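Local coordinates for protein putative sugar ABC transporter (Yersinia enterocolitica subsp. enterocolitica 8081, PDB 5ULB) that binds 5-methylseleno-ribofuranose in both anomeric forms and is probably the periplasmic binding component of a methylthioribose ABC transporter, at residues 61-72 with 85-96. Numbering follows the deposited sequence.
Sequences DARFQDFVNQAI and RDPYSTELVKRI
Tyr88 and Asp61 make the polar link where two neighbouring, nearly parallel helices begin (11° between the short axes). Tyr88 OH donates to the anti lone pair of Asp61 OD1, 2.6 Å away at the ring edge, and accepts from Arg85 N at 3.0 Å, so the hydroxyl is gripped from both segments. Asn27 ND2 gives OD1 a second donor. Asp61 OD2 instead stands over a face of the Arg85 guanidinium; this salt bridge is long, with no N-H aimed at the oxygen, and acts through charge alone. A water that donates to OD2 and accepts from NH2 bridges the two.

The Tyr88 ring lies between Gln65 and its own segment. With CG wedged between backbone N and carbonyl carbon (chi1 56°), it turns one face to Gln65, whose CG makes a CH-pi contact 3.9 Å from the ring centroid and whose amide stacks nearly parallel, 9° between planes; Arg85 O sits over the opposite face. Gln65 NE2 is tethered to Asp61 O, which holds the amide in place. Phe64 meets the phenol rim to rim.

Farther along, Leu92, in one of two conformers, enters as a knob among Phe64, Gln65, Val68 and Asn69. Ile72 CD1 packs on Ile96 CG1 at 3.7 Å. At the solvent side of this apolar seam, one of two Arg95 conformers lays a guanidinium face on Ile72 CD1, while Arg95 NH1 donates almost straight to Asn69 OD1 (2.7 Å) from above the carbonyl plane.

Both helices flank the parallel sheet of one lobe of this periplasmic binding protein, Val68 and Ile96 also resting on strand 78-82. The chemistry thus divides into an apolar seam and a polar end near the sugar site, where Arg85, in cation-pi contact with Phe153 of the beta-anomer pocket, is probably steered by Asp61.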
ATOM      1  N   ASP A  61     -12.142  -7.383  10.949  1.00 14.05           N
ATOM      2  CA  ASP A  61     -11.405  -8.603  10.871  1.00 14.05           C
ATOM      3  C   ASP A  61     -12.278  -9.853  10.767  1.00 13.41           C
ATOM      4  O   ASP A  61     -11.859 -10.894  10.196  1.00 15.07           O
ATOM      5  CB  ASP A  61     -10.477  -8.729  12.052  1.00 18.71           C
ATOM      6  CG  ASP A  61      -9.356  -7.650  12.067  1.00 22.88           C
ATOM      7  OD1 ASP A  61      -8.383  -7.769  11.328  1.00 19.25           O
ATOM      8  OD2 ASP A  61      -9.607  -6.636  12.789  1.00 30.70           O
ATOM      9  N   ALA A  62     -13.477  -9.814  11.367  1.00 16.61           N
ATOM     10  CA  ALA A  62     -14.421 -10.916  11.235  1.00 15.84           C
ATOM     11  C   ALA A  62     -14.872 -11.122   9.836  1.00 15.92           C
ATOM     12  O   ALA A  62     -14.905 -12.287   9.338  1.00 16.42           O
ATOM     13  CB  ALA A  62     -15.573 -10.758  12.138  1.00 18.25           C
ATOM     14  N   ARG A  63     -15.165 -10.033   9.164  1.00 15.69           N
ATOM     15  CA  ARG A  63     -15.619 -10.087   7.754  1.00 15.54           C
ATOM     16  C   ARG A  63     -14.436 -10.547   6.890  1.00 13.86           C
ATOM     17  O   ARG A  63     -14.618 -11.366   5.959  1.00 14.00           O
ATOM     18  CB  ARG A  63     -16.134  -8.749   7.313  1.00 17.69           C
ATOM     19  CG  ARG A  63     -17.427  -8.343   8.069  1.00 30.75           C
ATOM     20  CD  ARG A  63     -18.137  -7.068   7.638  1.00 43.71           C
ATOM     21  NE  ARG A  63     -18.835  -7.307   6.381  1.00 46.78           N
ATOM     22  CZ  ARG A  63     -18.394  -6.962   5.198  1.00 51.27           C
ATOM     23  NH1 ARG A  63     -19.173  -7.282   4.148  1.00 54.81           N
ATOM     24  NH2 ARG A  63     -17.227  -6.318   5.062  1.00 64.13           N
ATOM     25  N   PHE A  64     -13.195 -10.111   7.178  1.00 12.37           N
ATOM     26  CA  PHE A  64     -11.993 -10.561   6.486  1.00 12.58           C
ATOM     27  C   PHE A  64     -11.887 -12.082   6.550  1.00 11.45           C
ATOM     28  O   PHE A  64     -11.754 -12.777   5.526  1.00 12.46           O
ATOM     29  CB  PHE A  64     -10.781  -9.915   7.096  1.00 12.55           C
ATOM     30  CG  PHE A  64      -9.481 -10.308   6.383  1.00 11.10           C
ATOM     31  CD1 PHE A  64      -9.084  -9.610   5.250  1.00 11.97           C
ATOM     32  CD2 PHE A  64      -8.701 -11.282   6.853  1.00 12.09           C
ATOM     33  CE1 PHE A  64      -7.897  -9.931   4.672  1.00 13.09           C
ATOM     34  CE2 PHE A  64      -7.516 -11.630   6.228  1.00 13.82           C
ATOM     35  CZ  PHE A  64      -7.149 -10.977   5.145  1.00 11.96           C
ATOM     36  N   GLN A  65     -11.944 -12.648   7.768  1.00 12.21           N
ATOM     37  CA  GLN A  65     -11.919 -14.038   7.951  1.00 13.84           C
ATOM     38  C   GLN A  65     -13.004 -14.827   7.248  1.00 13.56           C
ATOM     39  O   GLN A  65     -12.716 -15.882   6.619  1.00 15.00           O
ATOM     40  CB  GLN A  65     -11.833 -14.419   9.428  1.00 16.65           C
ATOM     41  CG  GLN A  65     -10.583 -13.925  10.172  1.00 16.88           C
ATOM     42  CD  GLN A  65     -10.698 -14.130  11.604  1.00 18.12           C
ATOM     43  OE1 GLN A  65     -10.455 -15.228  12.158  1.00 23.58           O
ATOM     44  NE2 GLN A  65     -11.056 -13.028  12.299  1.00 23.22           N
ATOM     45  N   ASP A  66     -14.218 -14.278   7.328  1.00 13.72           N
ATOM     46  CA  ASP A  66     -15.310 -14.973   6.590  1.00 16.52           C
ATOM     47  C   ASP A  66     -15.026 -15.013   5.051  1.00 13.95           C
ATOM     48  O   ASP A  66     -15.231 -16.048   4.416  1.00 14.69           O
ATOM     49  CB  ASP A  66     -16.620 -14.227   6.852  1.00 16.68           C
ATOM     50  CG  ASP A  66     -17.131 -14.375   8.256  1.00 24.61           C
ATOM     51  OD1 ASP A  66     -16.693 -15.292   9.019  1.00 28.02           O
ATOM     52  OD2 ASP A  66     -18.070 -13.554   8.525  1.00 28.90           O
ATOM     53  N   PHE A  67     -14.542 -13.896   4.487  1.00 12.11           N
ATOM     54  CA  PHE A  67     -14.204 -13.868   3.085  1.00 13.46           C
ATOM     55  C   PHE A  67     -13.139 -14.880   2.731  1.00 11.79           C
ATOM     56  O   PHE A  67     -13.200 -15.559   1.702  1.00 13.20           O
ATOM     57  CB  PHE A  67     -13.861 -12.514   2.554  1.00 12.96           C
ATOM     58  CG  PHE A  67     -14.992 -11.547   2.436  1.00 13.75           C
ATOM     59  CD1 PHE A  67     -16.135 -11.852   1.820  1.00 16.91           C
ATOM     60  CD2 PHE A  67     -14.779 -10.222   2.810  1.00 16.08           C
ATOM     61  CE1 PHE A  67     -17.127 -10.905   1.622  1.00 21.16           C
ATOM     62  CE2 PHE A  67     -15.758  -9.259   2.563  1.00 19.16           C
ATOM     63  CZ  PHE A  67     -16.945  -9.620   1.995  1.00 19.54           C
ATOM     64  N   VAL A  68     -12.124 -14.983   3.558  1.00 12.19           N
ATOM     65  CA  VAL A  68     -11.053 -15.941   3.254  1.00 11.73           C
ATOM     66  C   VAL A  68     -11.497 -17.385   3.365  1.00 12.17           C
ATOM     67  O   VAL A  68     -11.243 -18.235   2.488  1.00 14.16           O
ATOM     68  CB  VAL A  68      -9.741 -15.664   4.056  1.00 12.01           C
ATOM     69  CG1 VAL A  68      -8.691 -16.688   3.711  1.00 13.69           C
ATOM     70  CG2 VAL A  68      -9.276 -14.244   3.965  1.00 12.95           C
ATOM     71  N   ASN A  69     -12.255 -17.655   4.422  1.00 13.55           N
ATOM     72  CA  ASN A  69     -12.772 -18.938   4.608  1.00 14.30           C
ATOM     73  C   ASN A  69     -13.740 -19.399   3.455  1.00 14.09           C
ATOM     74  O   ASN A  69     -13.676 -20.532   2.957  1.00 17.04           O
ATOM     75  CB  ASN A  69     -13.501 -19.045   5.944  1.00 15.04           C
ATOM     76  CG  ASN A  69     -12.516 -19.176   7.123  1.00 19.61           C
ATOM     77  OD1 ASN A  69     -11.481 -19.873   7.002  1.00 21.58           O
ATOM     78  ND2 ASN A  69     -12.874 -18.662   8.254  1.00 25.91           N
ATOM     79  N   GLN A  70     -14.527 -18.463   2.991  1.00 14.43           N
ATOM     80  CA  GLN A  70     -15.393 -18.751   1.867  1.00 16.59           C
ATOM     81  C   GLN A  70     -14.597 -19.004   0.585  1.00 14.35           C
ATOM     82  O   GLN A  70     -14.875 -19.930  -0.161  1.00 15.86           O
ATOM     83  CB  GLN A  70     -16.359 -17.649   1.627  1.00 18.29           C
ATOM     84  CG  GLN A  70     -17.386 -17.498   2.749  1.00 23.29           C
ATOM     85  CD  GLN A  70     -18.164 -16.228   2.779  1.00 25.04           C
ATOM     86  OE1 GLN A  70     -18.307 -15.550   1.811  1.00 40.88           O
ATOM     87  NE2 GLN A  70     -18.762 -15.944   3.964  1.00 39.60           N
ATOM     88  N   ALA A  71     -13.508 -18.205   0.386  1.00 14.29           N
ATOM     89  CA  ALA A  71     -12.664 -18.465  -0.835  1.00 12.76           C
ATOM     90  C   ALA A  71     -12.025 -19.860  -0.749  1.00 13.66           C
ATOM     91  O   ALA A  71     -11.901 -20.538  -1.752  1.00 14.32           O
ATOM     92  CB  ALA A  71     -11.595 -17.397  -0.916  1.00 13.28           C
ATOM     93  N   ILE A  72     -11.558 -20.280   0.410  1.00 14.03           N
ATOM     94  CA  ILE A  72     -11.005 -21.644   0.576  1.00 13.64           C
ATOM     95  C   ILE A  72     -12.082 -22.683   0.219  1.00 14.98           C
ATOM     96  O   ILE A  72     -11.848 -23.612  -0.527  1.00 14.88           O
ATOM     97  CB  ILE A  72     -10.486 -21.885   2.005  1.00 14.17           C
ATOM     98  CG1 ILE A  72      -9.296 -20.986   2.322  1.00 14.44           C
ATOM     99  CG2 ILE A  72     -10.118 -23.293   2.230  1.00 18.62           C
ATOM    100  CD1 ILE A  72      -8.913 -20.897   3.806  1.00 17.30           C
ATOM    101  N   ARG A  85      -4.333  -9.487   9.767  1.00 11.69           N
ATOM    102  CA  ARG A  85      -3.765  -9.168  11.069  1.00 12.73           C
ATOM    103  C   ARG A  85      -3.534 -10.419  11.914  1.00 12.88           C
ATOM    104  O   ARG A  85      -4.075 -11.513  11.666  1.00 13.73           O
ATOM    105  CB  ARG A  85      -4.649  -8.143  11.810  1.00 13.28           C
ATOM    106  CG  ARG A  85      -4.710  -6.825  11.130  1.00 15.70           C
ATOM    107  CD  ARG A  85      -5.584  -5.770  11.863  1.00 24.11           C
ATOM    108  NE  ARG A  85      -5.312  -5.757  13.258  1.00 31.08           N
ATOM    109  CZ  ARG A  85      -5.842  -4.917  14.031  1.00 36.29           C
ATOM    110  NH1 ARG A  85      -5.527  -4.955  15.338  1.00 37.32           N
ATOM    111  NH2 ARG A  85      -6.743  -4.120  13.480  1.00 53.60           N
ATOM    112  N   ASP A  86      -2.770 -10.199  12.958  1.00 14.57           N
ATOM    113  CA  ASP A  86      -2.779 -11.140  14.072  1.00 16.25           C
ATOM    114  C   ASP A  86      -4.103 -11.022  14.815  1.00 17.66           C
ATOM    115  O   ASP A  86      -4.710  -9.971  14.838  1.00 21.10           O
ATOM    116  CB  ASP A  86      -1.627 -10.723  15.067  1.00 17.20           C
ATOM    117  CG  ASP A  86      -0.227 -11.276  14.657  1.00 19.06           C
ATOM    118  OD1 ASP A  86      -0.156 -12.469  14.260  1.00 26.20           O
ATOM    119  OD2 ASP A  86       0.719 -10.493  14.837  1.00 28.69           O
ATOM    120  N   PRO A  87      -4.557 -12.094  15.420  1.00 19.43           N
ATOM    121  CA  PRO A  87      -3.853 -13.389  15.646  1.00 20.21           C
ATOM    122  C   PRO A  87      -4.140 -14.417  14.601  1.00 18.98           C
ATOM    123  O   PRO A  87      -3.512 -15.506  14.614  1.00 23.65           O
ATOM    124  CB  PRO A  87      -4.511 -13.889  16.950  1.00 26.62           C
ATOM    125  CG  PRO A  87      -5.880 -13.374  16.884  1.00 24.65           C
ATOM    126  CD  PRO A  87      -5.763 -11.963  16.282  1.00 23.45           C
ATOM    127  N   TYR A  88      -5.064 -14.121  13.700  1.00 17.21           N
ATOM    128  CA  TYR A  88      -5.654 -15.213  12.885  1.00 15.48           C
ATOM    129  C   TYR A  88      -4.920 -15.555  11.544  1.00 16.41           C
ATOM    130  O   TYR A  88      -5.212 -16.616  10.947  1.00 17.35           O
ATOM    131  CB  TYR A  88      -7.153 -14.880  12.605  1.00 18.73           C
ATOM    132  CG  TYR A  88      -7.251 -13.508  11.934  1.00 16.02           C
ATOM    133  CD1 TYR A  88      -7.019 -13.380  10.602  1.00 15.56           C
ATOM    134  CD2 TYR A  88      -7.534 -12.324  12.709  1.00 16.24           C
ATOM    135  CE1 TYR A  88      -7.093 -12.150   9.960  1.00 15.22           C
ATOM    136  CE2 TYR A  88      -7.558 -11.094  12.102  1.00 16.66           C
ATOM    137  CZ  TYR A  88      -7.342 -10.990  10.684  1.00 14.06           C
ATOM    138  OH  TYR A  88      -7.321  -9.761  10.104  1.00 16.30           O
ATOM    139  N   SER A  89      -4.107 -14.625  11.048  1.00 15.52           N
ATOM    140  CA  SER A  89      -3.660 -14.788   9.691  1.00 14.68           C
ATOM    141  C   SER A  89      -2.764 -15.981   9.450  1.00 13.75           C
ATOM    142  O   SER A  89      -2.840 -16.632   8.396  1.00 15.15           O
ATOM    143  CB  SER A  89      -3.012 -13.512   9.088  1.00 14.48           C
ATOM    144  OG  SER A  89      -3.971 -12.492   8.938  1.00 14.31           O
ATOM    145  N   THR A  90      -1.925 -16.294  10.446  1.00 15.28           N
ATOM    146  CA  THR A  90      -1.055 -17.448  10.232  1.00 13.61           C
ATOM    147  C   THR A  90      -1.838 -18.735  10.026  1.00 16.23           C
ATOM    148  O   THR A  90      -1.484 -19.514   9.146  1.00 16.90           O
ATOM    149  CB  THR A  90      -0.096 -17.556  11.422  1.00 16.26           C
ATOM    150  OG1 THR A  90       0.747 -16.389  11.515  1.00 17.61           O
ATOM    151  CG2 THR A  90       0.811 -18.719  11.340  1.00 18.97           C
ATOM    152  N   GLU A  91      -2.801 -19.071  10.902  1.00 19.01           N
ATOM    153  CA  GLU A  91      -3.526 -20.321  10.798  1.00 20.55           C
ATOM    154  C   GLU A  91      -4.366 -20.263   9.528  1.00 20.15           C
ATOM    155  O   GLU A  91      -4.565 -21.274   8.879  1.00 19.60           O
ATOM    156  CB  GLU A  91      -4.398 -20.559  12.043  1.00 27.26           C
ATOM    157  CG  GLU A  91      -3.525 -21.127  13.155  1.00 37.59           C
ATOM    158  CD  GLU A  91      -3.142 -22.583  12.848  1.00 50.92           C
ATOM    159  OE1 GLU A  91      -1.962 -22.950  12.964  1.00 66.52           O
ATOM    160  OE2 GLU A  91      -4.040 -23.340  12.432  1.00 82.59           O
ATOM    161  N   LEU A  92      -4.871 -19.082   9.141  1.00 17.53           N
ATOM    162  CA  LEU A  92      -5.691 -18.973   7.919  0.58 17.50           C
ATOM    163  C   LEU A  92      -4.875 -19.371   6.696  1.00 14.50           C
ATOM    164  O   LEU A  92      -5.262 -20.152   5.849  1.00 15.90           O
ATOM    165  CB  LEU A  92      -6.234 -17.560   7.683  0.58 23.54           C
ATOM    166  CG  LEU A  92      -7.610 -17.073   7.980  0.58 22.11           C
ATOM    167  CD1 LEU A  92      -7.755 -15.668   7.438  0.58 21.02           C
ATOM    168  CD2 LEU A  92      -8.568 -17.978   7.292  0.58 18.44           C
ATOM    169  N   VAL A  93      -3.629 -18.839   6.622  1.00 15.39           N
ATOM    170  CA  VAL A  93      -2.724 -19.158   5.521  1.00 14.27           C
ATOM    171  C   VAL A  93      -2.301 -20.579   5.523  1.00 13.06           C
ATOM    172  O   VAL A  93      -2.227 -21.226   4.478  1.00 16.43           O
ATOM    173  CB  VAL A  93      -1.578 -18.153   5.453  1.00 15.23           C
ATOM    174  CG1 VAL A  93      -0.577 -18.572   4.366  1.00 17.38           C
ATOM    175  CG2 VAL A  93      -2.066 -16.761   5.169  1.00 16.69           C
ATOM    176  N   LYS A  94      -2.042 -21.124   6.705  1.00 16.11           N
ATOM    177  CA  LYS A  94      -1.735 -22.539   6.764  1.00 15.84           C
ATOM    178  C   LYS A  94      -2.906 -23.428   6.191  1.00 18.37           C
ATOM    179  O   LYS A  94      -2.688 -24.464   5.548  1.00 17.98           O
ATOM    180  CB  LYS A  94      -1.396 -23.068   8.158  1.00 21.52           C
ATOM    181  CG  LYS A  94      -0.044 -22.515   8.656  1.00 20.50           C
ATOM    182  CD  LYS A  94       0.195 -22.948  10.100  1.00 26.78           C
ATOM    183  CE  LYS A  94       1.529 -22.394  10.536  1.00 35.94           C
ATOM    184  NZ  LYS A  94       1.782 -22.812  11.905  1.00 45.06           N
ATOM    185  N   ARG A  95      -4.155 -22.984   6.421  1.00 18.39           N
ATOM    186  CA  ARG A  95      -5.304 -23.734   5.932  0.54 19.73           C
ATOM    187  C   ARG A  95      -5.382 -23.587   4.348  1.00 15.97           C
ATOM    188  O   ARG A  95      -5.735 -24.518   3.634  1.00 18.45           O
ATOM    189  CB  ARG A  95      -6.594 -23.244   6.606  0.54 20.77           C
ATOM    190  CG  ARG A  95      -7.773 -24.207   6.438  0.54 20.42           C
ATOM    191  CD  ARG A  95      -8.829 -24.086   7.577  0.54 25.21           C
ATOM    192  NE  ARG A  95      -9.812 -23.152   7.159  0.54 28.66           N
ATOM    193  CZ  ARG A  95     -10.769 -23.388   6.258  0.54 30.10           C
ATOM    194  NH1 ARG A  95     -11.585 -22.387   5.935  0.54 27.73           N
ATOM    195  NH2 ARG A  95     -10.919 -24.580   5.635  0.54 27.45           N
ATOM    196  N   ILE A  96      -5.025 -22.417   3.843  1.00 16.26           N
ATOM    197  CA  ILE A  96      -5.021 -22.197   2.413  1.00 15.34           C
ATOM    198  C   ILE A  96      -4.038 -23.180   1.817  1.00 13.57           C
ATOM    199  O   ILE A  96      -4.337 -23.882   0.854  1.00 15.91           O
ATOM    200  CB  ILE A  96      -4.603 -20.755   2.073  1.00 13.89           C
ATOM    201  CG1 ILE A  96      -5.682 -19.749   2.541  1.00 13.10           C
ATOM    202  CG2 ILE A  96      -4.412 -20.567   0.564  1.00 13.77           C
ATOM    203  CD1 ILE A  96      -5.275 -18.274   2.422  1.00 13.65           C
TER
HETATM  204  O   HOH W   1      -8.665  -4.583  11.551  1.00 40.75           O